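Side-chain contacts in conserved hypothetical protein (Staphylococcus aureus subsp. aureus, PDB 2AP3), which is of unknown function but belongs to a family of putative cell-wall binding lipoproteins and folds as an elongated bundle of helices: residues 66-69 with 70-74; 144-147 with 148-152; 172-175 with 176-179. All blocks are in the same frame, centred on the assembly; numbering follows the deposited sequence.

Interaction 1: 66-69 with 70-74; sequences KAVK and DLIKN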
loop_
_atom_site.group_PDB
_atom_site.type_symbol
_atom_site.label_atom_id
_atom_site.label_comp_id
_atom_site.label_asym_id
_atom_site.label_seq_id
_atom_site.Cartn_x
_atom_site.Cartn_y
_atom_site.Cartn_z
ATOM N N LYS A 66 -27.472 16.393 -2.691
ATOM C CA LYS A 66 -26.258 16.721 -1.934
ATOM C C LYS A 66 -25.462 15.461 -1.583
ATOM O O LYS A 66 -24.230 15.468 -1.641
ATOM C CB LYS A 66 -26.554 17.549 -0.670
ATOM C CG LYS A 66 -25.259 17.938 0.055
ATOM C CD LYS A 66 -25.493 18.777 1.286
ATOM C CE LYS A 66 -24.194 19.274 1.903
ATOM N NZ LYS A 66 -23.253 18.214 2.360
ATOM N N ALA A 67 -26.163 14.380 -1.202
ATOM C CA ALA A 67 -25.469 13.132 -0.831
ATOM C C ALA A 67 -24.712 12.594 -2.049
ATOM O O ALA A 67 -23.555 12.171 -1.943
ATOM C CB ALA A 67 -26.453 12.089 -0.327
ATOM N N VAL A 68 -25.359 12.634 -3.208
ATOM C CA VAL A 68 -24.699 12.118 -4.422
ATOM C C VAL A 68 -23.450 12.948 -4.729
ATOM O O VAL A 68 -22.368 12.411 -4.980
ATOM C CB VAL A 68 -25.664 12.147 -5.605
ATOM C CG1 VAL A 68 -24.920 11.907 -6.895
ATOM C CG2 VAL A 68 -26.745 11.110 -5.402
ATOM N N LYS A 69 -23.590 14.270 -4.679
ATOM C CA LYS A 69 -22.419 15.127 -4.954
ATOM C C LYS A 69 -21.316 14.934 -3.906
ATOM O O LYS A 69 -20.105 14.904 -4.213
ATOM C CB LYS A 69 -22.858 16.577 -5.007
ATOM C CG LYS A 69 -23.786 16.807 -6.201
ATOM C CD LYS A 69 -24.408 18.199 -6.184
ATOM C CE LYS A 69 -25.501 18.318 -7.225
ATOM N NZ LYS A 69 -24.965 18.044 -8.593
ATOM N N ASP A 70 -21.727 14.725 -2.669
ATOM C CA ASP A 70 -20.764 14.466 -1.603
ATOM C C ASP A 70 -20.052 13.119 -1.766
ATOM O O ASP A 70 -18.851 12.964 -1.403
ATOM C CB ASP A 70 -21.482 14.531 -0.261
ATOM C CG ASP A 70 -21.787 15.961 0.158
ATOM O OD1 ASP A 70 -21.317 16.937 -0.484
ATOM O OD2 ASP A 70 -22.485 16.104 1.183
ATOM N N LEU A 71 -20.780 12.138 -2.290
ATOM C CA LEU A 71 -20.184 10.827 -2.561
ATOM C C LEU A 71 -19.131 10.891 -3.665
ATOM O O LEU A 71 -18.091 10.249 -3.568
ATOM C CB LEU A 71 -21.255 9.803 -2.895
ATOM C CG LEU A 71 -22.026 9.326 -1.661
ATOM C CD1 LEU A 71 -23.338 8.674 -2.104
ATOM C CD2 LEU A 71 -21.162 8.371 -0.803
ATOM N N ILE A 72 -19.376 11.729 -4.676
ATOM C CA ILE A 72 -18.404 11.924 -5.758
ATOM C C ILE A 72 -17.162 12.571 -5.177
ATOM O O ILE A 72 -16.056 12.071 -5.375
ATOM C CB ILE A 72 -18.990 12.797 -6.881
ATOM C CG1 ILE A 72 -20.122 12.036 -7.574
ATOM C CG2 ILE A 72 -17.890 13.214 -7.889
ATOM C CD1 ILE A 72 -20.936 12.878 -8.562
ATOM N N LYS A 73 -17.365 13.644 -4.406
ATOM C CA LYS A 73 -16.242 14.366 -3.790
ATOM C C LYS A 73 -15.437 13.428 -2.903
ATOM O O LYS A 73 -14.198 13.452 -2.902
ATOM C CB LYS A 73 -16.743 15.531 -2.943
ATOM C CG LYS A 73 -15.618 16.406 -2.352
ATOM C CD LYS A 73 -16.139 17.658 -1.679
ATOM C CE LYS A 73 -15.013 18.442 -1.013
ATOM N NZ LYS A 73 -14.422 17.732 0.151
ATOM N N ASN A 74 -16.155 12.601 -2.146
ATOM C CA ASN A 74 -15.515 11.679 -1.214
ATOM C C ASN A 74 -14.628 10.631 -1.928
ATOM O O ASN A 74 -13.531 10.277 -1.445
ATOM C CB ASN A 74 -16.597 11.030 -0.341
ATOM C CG ASN A 74 -16.035 9.984 0.598
ATOM O OD1 ASN A 74 -15.837 8.822 0.240
ATOM N ND2 ASN A 74 -15.781 10.400 1.836
#

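Interaction 2: 144-147 with 148-152; sequences KTLF and KYLNQ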
loop_
_atom_site.group_PDB
_atom_site.type_symbol
_atom_site.label_atom_id
_atom_site.label_comp_id
_atom_site.label_asym_id
_atom_site.label_seq_id
_atom_site.Cartn_x
_atom_site.Cartn_y
_atom_site.Cartn_z
ATOM N N LYS A 144 -16.936 5.929 -7.887
ATOM C CA LYS A 144 -17.152 7.223 -8.513
ATOM C C LYS A 144 -18.049 7.125 -9.767
ATOM O O LYS A 144 -18.961 7.926 -9.960
ATOM C CB LYS A 144 -15.838 7.946 -8.783
ATOM C CG LYS A 144 -16.069 9.380 -9.347
ATOM C CD LYS A 144 -14.772 10.186 -9.553
ATOM C CE LYS A 144 -15.029 11.484 -10.344
ATOM N NZ LYS A 144 -13.736 12.215 -10.521
ATOM N N THR A 145 -17.801 6.121 -10.606
ATOM C CA THR A 145 -18.613 5.897 -11.802
ATOM C C THR A 145 -20.098 5.678 -11.444
ATOM O O THR A 145 -20.987 6.236 -12.082
ATOM C CB THR A 145 -18.033 4.715 -12.574
ATOM O OG1 THR A 145 -16.750 5.098 -13.065
ATOM C CG2 THR A 145 -18.912 4.314 -13.732
ATOM N N LEU A 146 -20.352 4.887 -10.407
ATOM C CA LEU A 146 -21.739 4.721 -9.960
ATOM C C LEU A 146 -22.306 6.060 -9.482
ATOM O O LEU A 146 -23.439 6.400 -9.825
ATOM C CB LEU A 146 -21.841 3.664 -8.876
ATOM C CG LEU A 146 -23.181 3.541 -8.130
ATOM C CD1 LEU A 146 -24.340 3.296 -9.119
ATOM C CD2 LEU A 146 -23.139 2.460 -7.062
ATOM N N PHE A 147 -21.538 6.810 -8.701
ATOM C CA PHE A 147 -22.094 8.063 -8.168
ATOM C C PHE A 147 -22.378 9.094 -9.251
ATOM O O PHE A 147 -23.400 9.806 -9.167
ATOM C CB PHE A 147 -21.213 8.639 -7.045
ATOM C CG PHE A 147 -20.921 7.659 -5.940
ATOM C CD1 PHE A 147 -21.891 6.767 -5.497
ATOM C CD2 PHE A 147 -19.653 7.612 -5.365
ATOM C CE1 PHE A 147 -21.619 5.823 -4.474
ATOM C CE2 PHE A 147 -19.362 6.673 -4.351
ATOM C CZ PHE A 147 -20.362 5.790 -3.896
ATOM N N LYS A 148 -21.518 9.164 -10.267
ATOM C CA LYS A 148 -21.771 10.047 -11.407
ATOM C C LYS A 148 -23.060 9.661 -12.128
ATOM O O LYS A 148 -23.830 10.530 -12.566
ATOM C CB LYS A 148 -20.608 10.026 -12.376
ATOM C CG LYS A 148 -19.412 10.831 -11.895
ATOM C CD LYS A 148 -18.285 10.929 -12.976
ATOM C CE LYS A 148 -18.730 11.574 -14.308
ATOM N NZ LYS A 148 -17.615 11.560 -15.295
ATOM N N TYR A 149 -23.302 8.356 -12.239
ATOM C CA TYR A 149 -24.534 7.881 -12.855
ATOM C C TYR A 149 -25.763 8.352 -12.064
ATOM O O TYR A 149 -26.774 8.755 -12.627
ATOM C CB TYR A 149 -24.470 6.360 -13.010
ATOM C CG TYR A 149 -25.763 5.716 -13.461
ATOM C CD1 TYR A 149 -26.245 5.889 -14.756
ATOM C CD2 TYR A 149 -26.491 4.922 -12.587
ATOM C CE1 TYR A 149 -27.430 5.294 -15.157
ATOM C CE2 TYR A 149 -27.688 4.306 -12.990
ATOM C CZ TYR A 149 -28.146 4.505 -14.281
ATOM O OH TYR A 149 -29.327 3.923 -14.711
ATOM N N LEU A 150 -25.653 8.364 -10.743
ATOM C CA LEU A 150 -26.760 8.893 -9.929
ATOM C C LEU A 150 -26.976 10.405 -10.065
ATOM O O LEU A 150 -28.069 10.890 -9.719
ATOM C CB LEU A 150 -26.517 8.601 -8.437
ATOM C CG LEU A 150 -26.297 7.140 -8.021
ATOM C CD1 LEU A 150 -25.983 7.051 -6.554
ATOM C CD2 LEU A 150 -27.517 6.289 -8.344
ATOM N N ASN A 151 -25.938 11.143 -10.492
ATOM C CA ASN A 151 -25.927 12.638 -10.569
ATOM C C ASN A 151 -26.469 13.179 -11.897
ATOM O O ASN A 151 -26.273 14.365 -12.260
ATOM C CB ASN A 151 -24.501 13.181 -10.336
ATOM C CG ASN A 151 -24.471 14.679 -10.017
ATOM O OD1 ASN A 151 -25.327 15.198 -9.278
ATOM N ND2 ASN A 151 -23.485 15.378 -10.560
ATOM N N GLN A 152 -27.119 12.306 -12.651
ATOM C CA GLN A 152 -27.849 12.746 -13.833
ATOM C C GLN A 152 -29.283 12.297 -13.731
ATOM O O GLN A 152 -29.608 11.410 -12.954
ATOM C CB GLN A 152 -27.238 12.183 -15.113
ATOM C CG GLN A 152 -26.446 10.885 -14.945
ATOM C CD GLN A 152 -27.192 9.621 -15.363
ATOM O OE1 GLN A 152 -28.334 9.348 -14.945
ATOM N NE2 GLN A 152 -26.513 8.806 -16.167
#

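Interaction 3: 172-175 with 176-179; sequences KKLK and EVSD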
loop_
_atom_site.group_PDB
_atom_site.type_symbol
_atom_site.label_atom_id
_atom_site.label_comp_id
_atom_site.label_asym_id
_atom_site.label_seq_id
_atom_site.Cartn_x
_atom_site.Cartn_y
_atom_site.Cartn_z
ATOM N N LYS A 172 -13.274 -7.785 -5.021
ATOM C CA LYS A 172 -12.814 -9.182 -4.946
ATOM C C LYS A 172 -11.360 -9.220 -5.368
ATOM O O LYS A 172 -10.523 -9.832 -4.713
ATOM C CB LYS A 172 -13.628 -10.114 -5.848
ATOM C CG LYS A 172 -15.003 -10.525 -5.301
ATOM C CD LYS A 172 -15.661 -11.510 -6.245
ATOM C CE LYS A 172 -17.184 -11.584 -5.997
ATOM N NZ LYS A 172 -17.604 -12.678 -5.077
ATOM N N LYS A 173 -11.069 -8.545 -6.472
ATOM C CA LYS A 173 -9.714 -8.460 -6.972
ATOM C C LYS A 173 -8.789 -7.713 -6.008
ATOM O O LYS A 173 -7.625 -8.110 -5.824
ATOM C CB LYS A 173 -9.722 -7.797 -8.336
ATOM C CG LYS A 173 -10.428 -8.598 -9.423
ATOM C CD LYS A 173 -9.966 -8.121 -10.799
ATOM C CE LYS A 173 -10.495 -6.728 -11.155
ATOM N NZ LYS A 173 -9.523 -6.016 -12.042
ATOM N N LEU A 174 -9.286 -6.635 -5.396
ATOM C CA LEU A 174 -8.470 -5.883 -4.448
ATOM C C LEU A 174 -8.098 -6.767 -3.252
ATOM O O LEU A 174 -6.953 -6.719 -2.780
ATOM C CB LEU A 174 -9.166 -4.595 -4.004
ATOM C CG LEU A 174 -8.518 -3.754 -2.889
ATOM C CD1 LEU A 174 -7.103 -3.301 -3.281
ATOM C CD2 LEU A 174 -9.425 -2.598 -2.493
ATOM N N LYS A 175 -9.062 -7.588 -2.793
ATOM C CA LYS A 175 -8.769 -8.549 -1.711
ATOM C C LYS A 175 -7.673 -9.561 -2.057
ATOM O O LYS A 175 -6.788 -9.825 -1.242
ATOM C CB LYS A 175 -10.040 -9.264 -1.217
ATOM C CG LYS A 175 -9.828 -9.990 0.129
ATOM C CD LYS A 175 -10.929 -10.993 0.396
ATOM C CE LYS A 175 -10.693 -11.795 1.708
ATOM N NZ LYS A 175 -9.259 -11.915 2.100
ATOM N N GLU A 176 -7.717 -10.111 -3.263
ATOM C CA GLU A 176 -6.707 -11.054 -3.723
ATOM C C GLU A 176 -5.314 -10.402 -3.665
ATOM O O GLU A 176 -4.372 -10.993 -3.145
ATOM C CB GLU A 176 -7.000 -11.494 -5.153
ATOM C CG GLU A 176 -8.288 -12.294 -5.331
ATOM C CD GLU A 176 -8.545 -12.664 -6.790
ATOM O OE1 GLU A 176 -7.612 -12.548 -7.621
ATOM O OE2 GLU A 176 -9.672 -13.104 -7.108
ATOM N N VAL A 177 -5.200 -9.167 -4.163
ATOM C CA VAL A 177 -3.889 -8.505 -4.226
ATOM C C VAL A 177 -3.431 -7.938 -2.871
ATOM O O VAL A 177 -2.231 -7.968 -2.555
ATOM C CB VAL A 177 -3.802 -7.452 -5.390
ATOM C CG1 VAL A 177 -4.637 -6.236 -5.126
ATOM C CG2 VAL A 177 -2.355 -7.057 -5.627
ATOM N N SER A 178 -4.382 -7.461 -2.076
ATOM C CA SER A 178 -4.098 -6.964 -0.739
ATOM C C SER A 178 -3.546 -8.105 0.135
ATOM O O SER A 178 -2.560 -7.910 0.845
ATOM C CB SER A 178 -5.360 -6.340 -0.123
ATOM O OG SER A 178 -5.098 -5.831 1.178
ATOM N N ASP A 179 -4.190 -9.277 0.074
ATOM C CA ASP A 179 -3.698 -10.515 0.725
ATOM C C ASP A 179 -2.260 -10.868 0.310
ATOM O O ASP A 179 -1.423 -11.245 1.142
ATOM C CB ASP A 179 -4.614 -11.728 0.418
ATOM C CG ASP A 179 -5.908 -11.737 1.243
ATOM O OD1 ASP A 179 -6.107 -10.830 2.078
ATOM O OD2 ASP A 179 -6.731 -12.682 1.051
#

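Interaction 1: 66-69 with 70-74
An i to i+4 salt bridge on the outer face of helix 61-96, part of this all-helical bundle, joins Lys66 to Asp70 one turn further on. The aliphatic chain of Lys66 leaves the helix with CG anti to the backbone N (chi1 -177°), runs extended as far as CE and then bends at its last torsion, which brings the ammonium group round to the carboxylate. Asp70 meets it with OD2, using the syn lone pair, on the side of OD1. The same two residues are also tied through the main chain, since Asp70 N donates to Lys66 O at 2.8 Å, so the side-chain bridge and the backbone bond span the same helical turn. On the inward side, Val68 and Ile72 form a second i to i+4 pair, with Val68 CG1 lying 4.4 Å from Ile72 CD1. Both face helix 109-150, where Val68 packs on Leu150 and Ile72 on Phe147. Leu71 touches Phe147 as well, and reaches Leu52 and Val56 in a loop. The exposed lysines beside the bridge turn to other partners, Lys69 to Asn151 and Lys73 to Asp77. Across the salt bridge, Lys66 NZ stands 2.5 Å from Asp70 OD2, a short separation for such a pair.

Interaction 2: 144-147 with 148-152
Leu150 stands between Leu146 and Phe147 near the C-terminal end of helix 109-150, turning one methyl to each. Leu150 CD1 approaches the Phe147 ring at its edge, near the ring plane, and comes within 4.2 Å of Phe147 CD1. The other branch of Leu150 serves a different neighbour: its CD2 lies 4.4 Å from Leu146 CD1. That same Leu146 methyl is also 4.4 Å from Tyr149 CD2, so one carbon touches both a leucine and a tyrosine. Tyr149 has CG anti to the backbone N (chi1 172°), which carries its ring away from the preceding turn; its hydroxyl bonds to the backbone N of Thr156 and its ring makes a cation-pi contact with Lys163. On another side of the helix, Lys144 and Lys148 run near each other through their aliphatic parts, Lys144 CE being 4.2 Å from Lys148 CD, while the ammonium of Lys144 pairs with Asp76. The backbone bond from Lys148 N to Lys144 O is 2.9 Å long, whereas that from Asn151 N to Phe147 O is weak, with an N-H...O angle of only 123°, as the chain leaves the helix. Side-chain contact between the segments is therefore apolar, over a frame of backbone hydrogen bonds, and the two lysine ammonium groups, 6.2 Å apart from NZ to NZ, would probably repel mildly, an effect the pairing of Lys144 with Asp76 should offset.

Interaction 3: 172-175 with 176-179
A surface salt bridge between Lys175 and Asp179, one turn apart on helix 157-195, dominates this contact, whose centre lies about 12 Å from the centre of the chain. Lys175 NZ is 2.8 Å from Asp179 OD2 and 3.3 Å from Asp179 OD1, and the bonded oxygen is approached on its syn side, 17° out of the carboxylate plane. With CG anti to the backbone N (chi1 -165°), the lysine chain stretches out from the helix and then curls at its end toward the acid. Asp179 takes the other course: its CG sits beside its own backbone N (chi1 -77°), which brings the carboxylate back toward the preceding turn, with Asp179 CG 3.3 Å from Lys175 O. This is an i to i+4 lysine-aspartate salt bridge along an alpha helix, here one of the long helices of the bundle, and the main chain beneath it is regular, Asp179 N donating to Lys175 O at 3.0 Å. Another part of the same turn carries the apolar contact, where Leu174 CD1 meets Val177 CG1 at 4.3 Å. These two side chains pack against helix 109-150, Leu174 on Tyr132 and Val177 on Asp131 and Ala135. Glu176 lies on the exposed part of the turn, its methylene CG resting 3.4 Å from Lys172 O, and the backbone bond from Ser178 N to Leu174 O measures 2.8 Å.

In the fold
Interactions 1, 2 and 3 follow in series along the chain, on helices 61-96, 109-150 and 157-195 respectively. Interactions 1 and 2 are neighbours, with centres about 9 Å apart, and they touch through both polar and apolar side chains. Together they join two successive helices at one end of the elongated bundle, their centres about 25 and 27 Å from the centre of the chain. Interaction 3 lies closer to that centre, about 26 and 25 Å from interactions 1 and 2 between centres and without touching either. Helix 109-150 carries interaction 2 and packs against the helices that carry interactions 1 and 3, so it meets its neighbours both near the end of the bundle and further along its length.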